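Local coordinates for protein alkane monooxygenase (Geobacillus thermodenitrificans, PDB 3B9O) that belongs to the luciferase-like monooxygenase family of TIM-barrel flavoproteins and binds flavin mononucleotide in a pocket at one end of its barrel, at residues A9-C14 against L54-V59; F101-S106 against G128-N133. All blocks are in the same frame, centred on the assembly; numbering follows the deposited sequence.

Contact 1: residues A9-C14 against L54-V59; sequences AFEMNC and LFLADV. With FMN (flavin mononucleotide), chain C.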
loop_
_atom_site.group_PDB
_atom_site.type_symbol
_atom_site.label_atom_id
_atom_site.label_comp_id
_atom_site.label_asym_id
_atom_site.label_seq_id
_atom_site.Cartn_x
_atom_site.Cartn_y
_atom_site.Cartn_z
ATOM N N ALA A 9 -3.407 2.985 -7.880
ATOM C CA ALA A 9 -4.826 3.015 -7.558
ATOM C C ALA A 9 -4.982 2.479 -6.153
ATOM O O ALA A 9 -4.571 1.354 -5.876
ATOM C CB ALA A 9 -5.568 2.159 -8.550
ATOM N N PHE A 10 -5.527 3.282 -5.254
ATOM C CA PHE A 10 -5.679 2.886 -3.853
ATOM C C PHE A 10 -7.013 2.161 -3.636
ATOM O O PHE A 10 -8.116 2.697 -3.904
ATOM C CB PHE A 10 -5.584 4.094 -2.930
ATOM C CG PHE A 10 -5.346 3.765 -1.496
ATOM C CD1 PHE A 10 -4.436 2.780 -1.126
ATOM C CD2 PHE A 10 -6.009 4.482 -0.493
ATOM C CE1 PHE A 10 -4.205 2.490 0.216
ATOM C CE2 PHE A 10 -5.754 4.207 0.865
ATOM C CZ PHE A 10 -4.857 3.240 1.215
ATOM N N GLU A 11 -6.916 0.945 -3.120
ATOM C CA GLU A 11 -8.102 0.080 -3.054
ATOM C C GLU A 11 -8.068 -0.788 -1.798
ATOM O O GLU A 11 -7.068 -0.843 -1.098
ATOM C CB GLU A 11 -8.130 -0.765 -4.361
ATOM C CG GLU A 11 -9.352 -1.564 -4.702
ATOM C CD GLU A 11 -10.711 -0.832 -4.543
ATOM O OE1 GLU A 11 -11.173 -0.696 -3.411
ATOM O OE2 GLU A 11 -11.337 -0.465 -5.537
ATOM N N MET A 12 -9.182 -1.452 -1.512
ATOM C CA MET A 12 -9.262 -2.420 -0.427
ATOM C C MET A 12 -10.413 -3.369 -0.746
ATOM O O MET A 12 -11.468 -2.934 -1.238
ATOM C CB MET A 12 -9.501 -1.733 0.949
ATOM C CG MET A 12 -9.354 -2.692 2.166
ATOM S SD MET A 12 -9.289 -1.763 3.717
ATOM C CE MET A 12 -9.689 -3.064 4.870
ATOM N N ASN A 13 -10.215 -4.648 -0.393
ATOM C CA ASN A 13 -11.189 -5.701 -0.659
ATOM C C ASN A 13 -12.322 -5.637 0.415
ATOM O O ASN A 13 -12.462 -6.541 1.247
ATOM C CB ASN A 13 -10.485 -7.066 -0.626
ATOM C CG ASN A 13 -11.279 -8.156 -1.285
ATOM O OD1 ASN A 13 -10.787 -9.288 -1.426
ATOM N ND2 ASN A 13 -12.501 -7.826 -1.753
ATOM N N CYS A 14 -13.109 -4.570 0.376
ATOM C CA CYS A 14 -14.198 -4.360 1.341
ATOM C C CYS A 14 -15.158 -3.357 0.754
ATOM O O CYS A 14 -14.965 -2.918 -0.371
ATOM C CB CYS A 14 -13.676 -3.864 2.699
ATOM S SG CYS A 14 -12.873 -2.196 2.690
ATOM N N LEU A 54 -2.046 -1.450 -8.664
ATOM C CA LEU A 54 -3.190 -1.463 -7.777
ATOM C C LEU A 54 -2.629 -1.687 -6.388
ATOM O O LEU A 54 -1.956 -2.703 -6.170
ATOM C CB LEU A 54 -4.070 -2.656 -8.142
ATOM C CG LEU A 54 -5.550 -2.710 -7.746
ATOM C CD1 LEU A 54 -5.983 -3.981 -7.154
ATOM C CD2 LEU A 54 -6.235 -1.458 -7.164
ATOM N N PHE A 55 -2.907 -0.765 -5.458
ATOM C CA PHE A 55 -2.357 -0.837 -4.092
ATOM C C PHE A 55 -3.508 -1.213 -3.163
ATOM O O PHE A 55 -4.464 -0.446 -2.998
ATOM C CB PHE A 55 -1.709 0.523 -3.695
ATOM C CG PHE A 55 -0.997 0.524 -2.350
ATOM C CD1 PHE A 55 0.360 0.817 -2.277
ATOM C CD2 PHE A 55 -1.673 0.266 -1.164
ATOM C CE1 PHE A 55 1.043 0.845 -1.023
ATOM C CE2 PHE A 55 -0.989 0.263 0.103
ATOM C CZ PHE A 55 0.357 0.570 0.161
ATOM N N LEU A 56 -3.440 -2.411 -2.606
ATOM C CA LEU A 56 -4.526 -2.916 -1.755
ATOM C C LEU A 56 -4.153 -2.776 -0.276
ATOM O O LEU A 56 -3.173 -3.374 0.192
ATOM C CB LEU A 56 -4.846 -4.377 -2.098
ATOM C CG LEU A 56 -5.553 -4.557 -3.432
ATOM C CD1 LEU A 56 -5.160 -5.932 -4.025
ATOM C CD2 LEU A 56 -7.038 -4.392 -3.225
ATOM N N ALA A 57 -4.921 -1.967 0.423
ATOM C CA ALA A 57 -4.890 -1.918 1.895
ATOM C C ALA A 57 -5.505 -3.210 2.459
ATOM O O ALA A 57 -6.119 -4.021 1.719
ATOM C CB ALA A 57 -5.662 -0.690 2.400
ATOM N N ASP A 58 -5.325 -3.423 3.755
ATOM C CA ASP A 58 -5.949 -4.545 4.434
ATOM C C ASP A 58 -5.966 -4.338 5.928
ATOM O O ASP A 58 -5.109 -3.630 6.487
ATOM C CB ASP A 58 -5.187 -5.851 4.198
ATOM C CG ASP A 58 -6.007 -7.073 4.585
ATOM O OD1 ASP A 58 -7.274 -7.055 4.426
ATOM O OD2 ASP A 58 -5.377 -8.057 5.036
ATOM N N VAL A 59 -6.925 -4.987 6.575
ATOM C CA VAL A 59 -6.926 -5.097 8.046
ATOM C C VAL A 59 -7.470 -6.488 8.373
ATOM O O VAL A 59 -8.322 -7.025 7.638
ATOM C CB VAL A 59 -7.853 -4.013 8.765
ATOM C CG1 VAL A 59 -7.373 -2.577 8.532
ATOM C CG2 VAL A 59 -9.360 -4.204 8.407
HETATM N N1 FMN C . -2.362 -0.125 8.535
HETATM C C2 FMN C . -3.003 -1.267 8.195
HETATM O O2 FMN C . -3.161 -2.151 9.087
HETATM N N3 FMN C . -3.447 -1.409 6.903
HETATM C C4 FMN C . -3.248 -0.432 5.962
HETATM O O4 FMN C . -3.652 -0.589 4.791
HETATM C C4A FMN C . -2.575 0.749 6.310
HETATM N N5 FMN C . -2.336 1.761 5.421
HETATM C C5A FMN C . -1.688 2.898 5.831
HETATM C C6 FMN C . -1.434 3.965 4.948
HETATM C C7 FMN C . -0.755 5.119 5.385
HETATM C C7M FMN C . -0.477 6.277 4.449
HETATM C C8 FMN C . -0.320 5.208 6.699
HETATM C C8M FMN C . 0.407 6.442 7.182
HETATM C C9 FMN C . -0.568 4.157 7.590
HETATM C C9A FMN C . -1.251 3.002 7.169
HETATM N N10 FMN C . -1.490 1.986 8.038
HETATM C C10 FMN C . -2.144 0.877 7.635
HETATM C "C1'" FMN C . -1.048 2.050 9.447
HETATM C "C2'" FMN C . 0.285 1.299 9.606
HETATM O "O2'" FMN C . 0.688 0.703 8.372
HETATM C "C3'" FMN C . 0.304 0.202 10.684
HETATM O "O3'" FMN C . -0.839 -0.679 10.619
HETATM C "C4'" FMN C . 0.596 0.747 12.100
HETATM O "O4'" FMN C . -0.378 0.309 13.053
HETATM C "C5'" FMN C . 0.699 2.273 12.192
HETATM O "O5'" FMN C . 2.077 2.558 11.990
HETATM P P FMN C . 2.828 3.809 12.662
HETATM O O1P FMN C . 2.270 3.880 14.074
HETATM O O2P FMN C . 4.272 3.418 12.549
HETATM O O3P FMN C . 2.408 5.032 11.867
HETATM O O HOH W 1 -7.785 -5.654 0.751
#
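Ala-9 and Phe-55 are joined in the parallel backbone ladder between strands 6-12 and 53-57: Phe-55 N donates to Ala-9 O at 2.7 Å. Glu-11 then pairs at both its N and its O with strand 53-57, giving N to Phe-55 O (2.8 Å) and receiving Ala-57 N at its own O (2.9 Å). Farther along, a water accepts from Asn-13 N and donates to Ala-57 O, bridging the strands where they part.

Apolar contacts differ on the two faces. On the barrel-interior side Phe-10 and Phe-55 run side by side, Phe-55 CD2 meeting the rim of the Phe-10 ring near its plane, 3.6 Å from Phe-10 CE1. The rings are inclined by 60°, and both also meet the edge-to-face partner Phe-245. With CG swung opposite its backbone N (chi1 -170°), the extended Met-12 chain passes Ala-57 and brings its CE to within 3.7 Å of Val-59 CG2. On the face turned to helix 36-48, Leu-54 CD2 nestles against Glu-11 CB at 3.5 Å, while Leu-56 CD2 flanks Glu-11 CG.

Polar side-chain contacts centre on Glu-11, whose buried carboxylate is well supplied: OE1 accepts Met-12 N through its anti lone pair and forms a salt bridge with Arg-30, and OE2 bonds to Tyr-38. This network would be expected to stabilise the negative charge.

Ligand contacts come from the backbone just past the second strand. Asp-58 O receives N3 of flavin mononucleotide at 2.8 Å, and Asp-58 N makes a weak bond to O4. Adjacent parallel strands with helices packed outside and the cofactor at their C-terminal ends are the hallmark of a TIM barrel; here the interior is lined by aromatic rings.

Contact 2: residues F101-S106 against G128-N133; sequences FAVTFS and GRIAWN. With FMN (flavin mononucleotide), chain C.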
loop_
_atom_site.group_PDB
_atom_site.type_symbol
_atom_site.label_atom_id
_atom_site.label_comp_id
_atom_site.label_asym_id
_atom_site.label_seq_id
_atom_site.Cartn_x
_atom_site.Cartn_y
_atom_site.Cartn_z
ATOM N N PHE A 101 0.907 -5.120 -8.525
ATOM C CA PHE A 101 -0.070 -5.299 -7.425
ATOM C C PHE A 101 0.699 -5.199 -6.125
ATOM O O PHE A 101 1.644 -5.971 -5.915
ATOM C CB PHE A 101 -0.772 -6.663 -7.542
ATOM C CG PHE A 101 -1.520 -6.821 -8.833
ATOM C CD1 PHE A 101 -0.895 -7.412 -9.941
ATOM C CD2 PHE A 101 -2.777 -6.280 -8.989
ATOM C CE1 PHE A 101 -1.566 -7.492 -11.158
ATOM C CE2 PHE A 101 -3.451 -6.378 -10.208
ATOM C CZ PHE A 101 -2.836 -6.959 -11.273
ATOM N N ALA A 102 0.327 -4.231 -5.287
ATOM C CA ALA A 102 0.959 -4.121 -3.979
ATOM C C ALA A 102 -0.115 -4.562 -2.993
ATOM O O ALA A 102 -1.185 -4.020 -3.012
ATOM C CB ALA A 102 1.408 -2.697 -3.704
ATOM N N VAL A 103 0.201 -5.537 -2.155
ATOM C CA VAL A 103 -0.708 -6.115 -1.192
ATOM C C VAL A 103 -0.193 -5.830 0.204
ATOM O O VAL A 103 0.985 -6.083 0.537
ATOM C CB VAL A 103 -0.958 -7.658 -1.379
ATOM C CG1 VAL A 103 -1.719 -7.946 -2.680
ATOM C CG2 VAL A 103 0.349 -8.515 -1.304
ATOM N N THR A 104 -1.080 -5.267 1.003
ATOM C CA THR A 104 -0.812 -5.025 2.431
ATOM C C THR A 104 -0.968 -6.356 3.138
ATOM O O THR A 104 -1.921 -7.098 2.895
ATOM C CB THR A 104 -1.781 -3.964 3.046
ATOM O OG1 THR A 104 -1.552 -2.699 2.418
ATOM C CG2 THR A 104 -1.609 -3.821 4.596
ATOM N N PHE A 105 0.001 -6.665 3.995
ATOM C CA PHE A 105 -0.011 -7.898 4.784
ATOM C C PHE A 105 0.842 -7.667 6.044
ATOM O O PHE A 105 1.969 -7.182 5.974
ATOM C CB PHE A 105 0.518 -9.096 3.982
ATOM C CG PHE A 105 0.756 -10.320 4.839
ATOM C CD1 PHE A 105 2.028 -10.570 5.374
ATOM C CD2 PHE A 105 -0.293 -11.172 5.173
ATOM C CE1 PHE A 105 2.253 -11.689 6.189
ATOM C CE2 PHE A 105 -0.082 -12.306 5.970
ATOM C CZ PHE A 105 1.203 -12.557 6.486
ATOM N N SER A 106 0.260 -7.985 7.192
ATOM C CA SER A 106 0.858 -7.741 8.507
ATOM C C SER A 106 1.901 -8.787 8.924
ATOM O O SER A 106 1.712 -9.996 8.728
ATOM C CB SER A 106 -0.275 -7.733 9.550
ATOM O OG SER A 106 0.242 -7.485 10.813
ATOM N N GLY A 128 6.631 -11.252 -11.901
ATOM C CA GLY A 128 7.438 -10.182 -11.327
ATOM C C GLY A 128 6.697 -8.868 -11.169
ATOM O O GLY A 128 7.286 -7.789 -11.360
ATOM N N ARG A 129 5.409 -8.940 -10.819
ATOM C CA ARG A 129 4.561 -7.736 -10.765
ATOM C C ARG A 129 3.904 -7.661 -9.385
ATOM O O ARG A 129 2.848 -7.089 -9.231
ATOM C CB ARG A 129 3.500 -7.749 -11.872
ATOM C CG ARG A 129 4.064 -7.521 -13.319
ATOM C CD ARG A 129 2.934 -7.455 -14.278
ATOM N NE ARG A 129 2.220 -8.722 -14.426
ATOM C CZ ARG A 129 0.934 -8.824 -14.783
ATOM N NH1 ARG A 129 0.163 -7.738 -14.950
ATOM N NH2 ARG A 129 0.407 -10.018 -14.974
ATOM N N ILE A 130 4.567 -8.232 -8.385
ATOM C CA ILE A 130 4.063 -8.235 -7.015
ATOM C C ILE A 130 4.898 -7.314 -6.066
ATOM O O ILE A 130 6.138 -7.198 -6.189
ATOM C CB ILE A 130 3.934 -9.703 -6.437
ATOM C CG1 ILE A 130 2.996 -9.762 -5.225
ATOM C CG2 ILE A 130 5.312 -10.312 -6.047
ATOM C CD1 ILE A 130 1.505 -9.472 -5.542
ATOM N N ALA A 131 4.190 -6.687 -5.121
ATOM C CA ALA A 131 4.798 -5.840 -4.119
ATOM C C ALA A 131 4.100 -6.135 -2.805
ATOM O O ALA A 131 2.948 -6.589 -2.793
ATOM C CB ALA A 131 4.636 -4.374 -4.499
ATOM N N TRP A 132 4.834 -5.928 -1.718
ATOM C CA TRP A 132 4.315 -6.149 -0.391
ATOM C C TRP A 132 4.415 -4.886 0.443
ATOM O O TRP A 132 5.513 -4.364 0.695
ATOM C CB TRP A 132 5.043 -7.352 0.260
ATOM C CG TRP A 132 4.740 -7.590 1.716
ATOM C CD1 TRP A 132 3.594 -7.238 2.413
ATOM C CD2 TRP A 132 5.602 -8.256 2.663
ATOM N NE1 TRP A 132 3.721 -7.632 3.750
ATOM C CE2 TRP A 132 4.930 -8.253 3.930
ATOM C CE3 TRP A 132 6.888 -8.826 2.572
ATOM C CZ2 TRP A 132 5.505 -8.820 5.102
ATOM C CZ3 TRP A 132 7.453 -9.401 3.724
ATOM C CH2 TRP A 132 6.744 -9.415 4.963
ATOM N N ASN A 133 3.251 -4.410 0.869
ATOM C CA ASN A 133 3.173 -3.335 1.862
ATOM C C ASN A 133 3.257 -3.903 3.278
ATOM O O ASN A 133 2.306 -4.486 3.803
ATOM C CB ASN A 133 1.949 -2.444 1.659
ATOM C CG ASN A 133 1.874 -1.293 2.693
ATOM O OD1 ASN A 133 2.884 -0.654 3.004
ATOM N ND2 ASN A 133 0.689 -1.039 3.223
HETATM N N1 FMN C . -2.362 -0.125 8.535
HETATM C C2 FMN C . -3.003 -1.267 8.195
HETATM O O2 FMN C . -3.161 -2.151 9.087
HETATM N N3 FMN C . -3.447 -1.409 6.903
HETATM C C4 FMN C . -3.248 -0.432 5.962
HETATM O O4 FMN C . -3.652 -0.589 4.791
HETATM C C4A FMN C . -2.575 0.749 6.310
HETATM N N5 FMN C . -2.336 1.761 5.421
HETATM C C5A FMN C . -1.688 2.898 5.831
HETATM C C6 FMN C . -1.434 3.965 4.948
HETATM C C7 FMN C . -0.755 5.119 5.385
HETATM C C7M FMN C . -0.477 6.277 4.449
HETATM C C8 FMN C . -0.320 5.208 6.699
HETATM C C8M FMN C . 0.407 6.442 7.182
HETATM C C9 FMN C . -0.568 4.157 7.590
HETATM C C9A FMN C . -1.251 3.002 7.169
HETATM N N10 FMN C . -1.490 1.986 8.038
HETATM C C10 FMN C . -2.144 0.877 7.635
HETATM C "C1'" FMN C . -1.048 2.050 9.447
HETATM C "C2'" FMN C . 0.285 1.299 9.606
HETATM O "O2'" FMN C . 0.688 0.703 8.372
HETATM C "C3'" FMN C . 0.304 0.202 10.684
HETATM O "O3'" FMN C . -0.839 -0.679 10.619
HETATM C "C4'" FMN C . 0.596 0.747 12.100
HETATM O "O4'" FMN C . -0.378 0.309 13.053
HETATM C "C5'" FMN C . 0.699 2.273 12.192
HETATM O "O5'" FMN C . 2.077 2.558 11.990
HETATM P P FMN C . 2.828 3.809 12.662
HETATM O O1P FMN C . 2.270 3.880 14.074
HETATM O O2P FMN C . 4.272 3.418 12.549
HETATM O O3P FMN C . 2.408 5.032 11.867
#
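Trp-132 reaches across to Phe-105 from the outer face of the sheet, where it lies with Val-103, Phe-101 and Ile-130. From CB, a first torsion of 172° sets CG opposite the backbone N and beside the carbonyl carbon, which carries the indole toward the neighbouring strand. CD1 is the first ring atom to touch it, 3.4 Å from Val-103 O, at the indole edge and near its plane. Next comes NE1, which donates to Phe-105 O at 2.9 Å; this bond is nearly straight (171°) and lies in the indole plane, although the donor is tilted from the plane of the carbonyl. NE1 is also 3.5 Å from Phe-105 CB. Beyond it, CE2 and CZ2 pass Phe-105 CD1, the latter at 3.9 Å, with the two rings set obliquely. Both rings share His-115 of helix 112-125, which stacks on Phe-105 and meets Trp-132 edge-to-face.

That helix links strands 100-106 and 130-135 and completes with them a beta-alpha-beta unit of the TIM barrel, the histidine being part of the crossover packed on its own strands. Between the strands, the parallel ladder includes Asn-133 N to Val-103 O at 2.8 Å.

The inner face begins with small side chains, Ala-102 CB resting 3.7 Å from Ala-131 CB. Farther on, Asn-133 ND2 donates a hydrogen bond to Thr-104 OG1 over 2.9 Å, in its amide plane and almost straight (176°). Leu-56 O also bonds that hydroxyl, fixing its rotation, while Thr-104 CG2 abuts the flavin pyrimidine ring near N3 and O4. At the other end, Phe-101 CE1 lies over one face of the Arg-129 guanidinium, whose nitrogens are held by Thr-126 O, Thr-96 OG1 and Ala-93 O.

Contact 1 closes before contact 2 opens along the chain, and together they take in four successive strands of one parallel barrel sheet: 6-12, 53-57, 100-106 and 130-135. Their centres lie about 10 Å apart. The seam between them is the pairing of strands 53-57 and 100-106, where Leu-56 N and Ala-102 O probably form a hydrogen bond 2.8 Å long. Inside the barrel, Phe-55 CZ packs 3.5 Å from Asn-133 ND2, so side chains from the second and fourth strands meet across the third. Both contacts touch flavin mononucleotide, illustrating how consecutive strands of a TIM barrel contribute side by side to a single cofactor pocket.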